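PDB 4EZE: haloacid dehalogenase-like hydrolase from Salmonella enterica subsp. enterica serovar Typhi, which probably hydrolyses O-phosphoserine to serine and phosphate with the help of magnesium, the last step of serine biosynthesis. Local coordinates for residues L258-T262 / E263-A267; P291-R294 / E295-H299. All coordinates share one frame; numbering follows the deposited sequence.

In the fold
After helix 244-258, which packs against strand 265-269, contact 1 (258-267) turns the chain back and feeds it into that strand, which lies between strands 110-113 and 283-287 of the six-stranded parallel sheet. The chain then passes through helix 275-280 and strand 283-287 before contact 2 (291-299) ends the short helix 291-296 and leads into strand 299-301 at the sheet's edge. The two contacts are in series, neither nested nor crossing, with centres about 20 Å apart and nearest atoms about 7 Å apart. Each is a local helix-to-strand connection of the HAD-type alpha/beta core, and residues of helix 275-280 touch side chains of both.

Contact 1: residues L258-T262 / E263-A267; sequences LNIAT and ENIIA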
loop_
_atom_site.group_PDB
_atom_site.type_symbol
_atom_site.label_atom_id
_atom_site.label_comp_id
_atom_site.label_asym_id
_atom_site.label_seq_id
_atom_site.Cartn_x
_atom_site.Cartn_y
_atom_site.Cartn_z
ATOM N N LEU A 258 7.301 -4.080 18.988
ATOM C CA LEU A 258 8.582 -4.447 18.379
ATOM C C LEU A 258 9.676 -3.417 18.647
ATOM O O LEU A 258 10.796 -3.550 18.155
ATOM C CB LEU A 258 8.406 -4.642 16.871
ATOM C CG LEU A 258 7.509 -5.835 16.529
ATOM C CD1 LEU A 258 7.363 -6.041 15.026
ATOM C CD2 LEU A 258 8.083 -7.080 17.180
ATOM N N ASN A 259 9.344 -2.389 19.423
ATOM C CA ASN A 259 10.271 -1.295 19.685
ATOM C C ASN A 259 10.838 -0.621 18.444
ATOM O O ASN A 259 12.041 -0.375 18.342
ATOM C CB ASN A 259 11.400 -1.771 20.582
ATOM C CG ASN A 259 10.962 -1.884 22.013
ATOM O OD1 ASN A 259 10.534 -2.950 22.454
ATOM N ND2 ASN A 259 11.009 -0.766 22.737
ATOM N N ILE A 260 9.946 -0.288 17.524
ATOM C CA ILE A 260 10.329 0.256 16.243
ATOM C C ILE A 260 9.907 1.723 16.150
ATOM O O ILE A 260 8.742 2.047 16.334
ATOM C CB ILE A 260 9.749 -0.624 15.111
ATOM C CG1 ILE A 260 10.359 -2.037 15.217
ATOM C CG2 ILE A 260 9.985 -0.003 13.736
ATOM C CD1 ILE A 260 10.181 -2.920 13.999
ATOM N N ALA A 261 10.878 2.606 15.895
ATOM C CA ALA A 261 10.617 4.036 15.773
ATOM C C ALA A 261 9.765 4.347 14.544
ATOM O O ALA A 261 9.853 3.674 13.507
ATOM C CB ALA A 261 11.943 4.810 15.711
ATOM N N THR A 262 8.981 5.402 14.647
ATOM C CA THR A 262 8.071 5.762 13.595
ATOM C C THR A 262 8.786 5.986 12.282
ATOM O O THR A 262 8.271 5.635 11.233
ATOM C CB THR A 262 7.247 6.994 13.980
ATOM O OG1 THR A 262 6.495 6.670 15.146
ATOM C CG2 THR A 262 6.276 7.354 12.878
ATOM N N GLU A 263 9.987 6.537 12.312
ATOM C CA GLU A 263 10.602 6.824 11.040
ATOM C C GLU A 263 10.968 5.516 10.359
ATOM O O GLU A 263 11.406 5.509 9.214
ATOM C CB GLU A 263 11.822 7.752 11.155
ATOM C CG GLU A 263 13.046 7.157 11.859
ATOM C CD GLU A 263 13.327 7.789 13.223
ATOM O OE1 GLU A 263 12.500 7.638 14.156
ATOM O OE2 GLU A 263 14.387 8.438 13.362
ATOM N N ASN A 264 10.814 4.397 11.052
ATOM C CA ASN A 264 11.234 3.134 10.432
ATOM C C ASN A 264 10.025 2.306 10.043
ATOM O O ASN A 264 10.133 1.111 9.702
ATOM C CB ASN A 264 12.139 2.355 11.373
ATOM C CG ASN A 264 13.480 3.012 11.542
ATOM O OD1 ASN A 264 14.151 3.321 10.568
ATOM N ND2 ASN A 264 13.873 3.239 12.780
ATOM N N ILE A 265 8.862 2.943 10.143
ATOM C CA ILE A 265 7.603 2.311 9.746
ATOM C C ILE A 265 7.210 2.713 8.326
ATOM O O ILE A 265 6.964 3.888 8.041
ATOM C CB ILE A 265 6.479 2.723 10.688
ATOM C CG1 ILE A 265 6.793 2.273 12.109
ATOM C CG2 ILE A 265 5.138 2.134 10.252
ATOM C CD1 ILE A 265 5.735 2.706 13.100
ATOM N N ILE A 266 7.165 1.732 7.439
ATOM C CA ILE A 266 6.584 1.910 6.112
ATOM C C ILE A 266 5.174 1.249 6.069
ATOM O O ILE A 266 5.010 0.087 6.464
ATOM C CB ILE A 266 7.496 1.273 5.061
ATOM C CG1 ILE A 266 8.854 1.977 5.007
ATOM C CG2 ILE A 266 6.839 1.251 3.695
ATOM C CD1 ILE A 266 9.899 1.122 4.323
ATOM N N ALA A 267 4.169 1.998 5.605
ATOM C CA ALA A 267 2.795 1.505 5.401
ATOM C C ALA A 267 2.349 1.824 3.977
ATOM O O ALA A 267 2.660 2.893 3.463
ATOM C CB ALA A 267 1.846 2.159 6.386
HETATM O O HOH W 1 13.218 1.799 14.868
#
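The connection between helix 244-258 and the parallel strand 265-269 ends in a short 3-10 turn, closed by the bond from Ile-265 N to Thr-262 O and packed by Ile-260 against Asn-264 and Ile-265. The helix itself stops in a Schellman motif, with Asn-259 at positive phi. Ile-265 N donates to Thr-262 O at 3.0 Å with an N-H...O angle of 164°. One residue earlier, a bond from Asn-264 N to Ala-261 O is doubtful. Over this turn the CG2 branch of Ile-260, set anti to its own amide nitrogen, meets Asn-264 CB at 4.0 Å and Ile-265 CG1 at 4.2 Å. Ile-265 in turn lays its CG1 arm along the turn, bringing CD1 to 3.9 Å from Thr-262 CA, while its side chain also packs on Leu-251 and Ala-255 of the preceding helix. A water links the two halves, accepting from Ala-261 N at 2.7 Å and from Asn-264 ND2 at 2.6 Å. The other end of the same amide, OD1, accepts from Ala-107 N. On the outer side Glu-263, bent at chi2 (-111°), folds back until OE1 lies 3.3 Å from Ala-261 CB. With water at ND2 and a backbone N-H at OD1, the Asn-264 amide has both ends engaged, which would restrict its rotation and join the turn to the chain just before strand 110-113.

Contact 2: residues P291-R294 / E295-H299; sequences PVVR and EKIHH
Val-293 and Ile-297 lie side by side and point the same way, one turn apart at the end of helix 291-296, with CG1 of each meeting at 4.0 Å. Val-293 CG1 is anti to its backbone nitrogen (chi1 -174°), which extends it toward the isoleucine. This apolar pair faces inward: Val-293 rests on Ala-286 of strand 283-287 and Ile-297 on Leu-275 and Leu-278 of helix 275-280. On the exposed side Val-292 and Lys-296 run at a slant to each other, and the lysine, bent at chi4, brings NZ to 3.9 Å from Val-292 CG2. Glu-295 brings CG to 3.5 Å from Pro-291 O. Among the backbone bonds, Ile-297 N to Val-293 O is the straightest, at 2.9 Å; Lys-296 N makes a weak bond to that same oxygen. Beyond the last turn the His-298 ring presents its edge to Glu-295 O through a weak NE2 bond and stacks on Tyr-84. The Val-293/Ile-297 pair thus packs the end of the helix between strand 283-287 and helix 275-280, within the beta-alpha-beta unit of strand 283-287, helix 291-296 and strand 299-301.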
loop_
_atom_site.group_PDB
_atom_site.type_symbol
_atom_site.label_atom_id
_atom_site.label_comp_id
_atom_site.label_asym_id
_atom_site.label_seq_id
_atom_site.Cartn_x
_atom_site.Cartn_y
_atom_site.Cartn_z
ATOM N N PRO A 291 -7.978 9.319 -5.453
ATOM C CA PRO A 291 -7.650 10.746 -5.555
ATOM C C PRO A 291 -7.411 11.433 -4.197
ATOM O O PRO A 291 -6.442 12.182 -4.045
ATOM C CB PRO A 291 -8.883 11.329 -6.260
ATOM C CG PRO A 291 -9.349 10.202 -7.135
ATOM C CD PRO A 291 -9.097 8.940 -6.338
ATOM N N VAL A 292 -8.263 11.175 -3.211
ATOM C CA VAL A 292 -8.109 11.858 -1.932
ATOM C C VAL A 292 -6.830 11.421 -1.212
ATOM O O VAL A 292 -6.236 12.201 -0.467
ATOM C CB VAL A 292 -9.327 11.680 -1.001
ATOM C CG1 VAL A 292 -9.545 10.210 -0.665
ATOM C CG2 VAL A 292 -9.126 12.505 0.269
ATOM N N VAL A 293 -6.410 10.179 -1.456
ATOM C CA VAL A 293 -5.149 9.670 -0.930
ATOM C C VAL A 293 -3.958 10.218 -1.722
ATOM O O VAL A 293 -2.968 10.646 -1.135
ATOM C CB VAL A 293 -5.108 8.124 -0.917
ATOM C CG1 VAL A 293 -3.837 7.629 -0.236
ATOM C CG2 VAL A 293 -6.330 7.573 -0.200
ATOM N N ARG A 294 -4.030 10.220 -3.049
ATOM C CA ARG A 294 -2.924 10.729 -3.848
ATOM C C ARG A 294 -2.617 12.188 -3.453
ATOM O O ARG A 294 -1.522 12.695 -3.673
ATOM C CB ARG A 294 -3.236 10.590 -5.347
ATOM C CG ARG A 294 -3.255 9.146 -5.868
ATOM C CD ARG A 294 -3.927 9.045 -7.240
ATOM N NE ARG A 294 -3.660 7.783 -7.940
ATOM C CZ ARG A 294 -2.822 7.663 -8.976
ATOM N NH1 ARG A 294 -2.188 8.742 -9.421
ATOM N NH2 ARG A 294 -2.617 6.475 -9.574
ATOM N N GLU A 295 -3.588 12.867 -2.854
ATOM C CA GLU A 295 -3.389 14.275 -2.524
ATOM C C GLU A 295 -2.751 14.513 -1.173
ATOM O O GLU A 295 -2.028 15.491 -0.995
ATOM C CB GLU A 295 -4.687 15.068 -2.633
ATOM C CG GLU A 295 -5.096 15.363 -4.065
ATOM C CD GLU A 295 -6.134 16.464 -4.145
ATOM O OE1 GLU A 295 -6.024 17.434 -3.364
ATOM O OE2 GLU A 295 -7.054 16.359 -4.986
ATOM N N LYS A 296 -3.000 13.644 -0.205
ATOM C CA LYS A 296 -2.301 13.803 1.067
ATOM C C LYS A 296 -0.983 13.036 1.121
ATOM O O LYS A 296 -0.073 13.430 1.847
ATOM C CB LYS A 296 -3.197 13.416 2.243
ATOM C CG LYS A 296 -4.404 14.323 2.405
ATOM C CD LYS A 296 -4.880 14.364 3.847
ATOM C CE LYS A 296 -6.262 14.990 3.950
ATOM N NZ LYS A 296 -7.284 14.175 3.231
ATOM N N ILE A 297 -0.862 11.950 0.357
ATOM C CA ILE A 297 0.337 11.113 0.466
ATOM C C ILE A 297 1.239 11.209 -0.747
ATOM O O ILE A 297 0.844 10.863 -1.855
ATOM C CB ILE A 297 -0.000 9.641 0.725
ATOM C CG1 ILE A 297 -1.006 9.525 1.881
ATOM C CG2 ILE A 297 1.287 8.864 0.964
ATOM C CD1 ILE A 297 -0.436 9.786 3.268
ATOM N N HIS A 298 2.474 11.633 -0.504
ATOM C CA HIS A 298 3.380 12.090 -1.544
ATOM C C HIS A 298 4.387 11.063 -2.041
ATOM O O HIS A 298 5.016 11.251 -3.096
ATOM C CB HIS A 298 4.076 13.357 -1.057
ATOM C CG HIS A 298 3.125 14.471 -0.772
ATOM N ND1 HIS A 298 3.538 15.729 -0.392
ATOM C CD2 HIS A 298 1.773 14.521 -0.843
ATOM C CE1 HIS A 298 2.479 16.500 -0.216
ATOM N NE2 HIS A 298 1.397 15.791 -0.482
ATOM N N HIS A 299 4.532 9.970 -1.301
ATOM C CA HIS A 299 5.206 8.787 -1.859
ATOM C C HIS A 299 4.136 7.959 -2.574
ATOM O O HIS A 299 3.118 7.623 -1.974
ATOM C CB HIS A 299 5.814 7.947 -0.745
ATOM C CG HIS A 299 6.982 8.586 -0.060
ATOM N ND1 HIS A 299 8.094 9.033 -0.748
ATOM C CD2 HIS A 299 7.247 8.788 1.255
ATOM C CE1 HIS A 299 8.984 9.500 0.112
ATOM N NE2 HIS A 299 8.495 9.369 1.335
#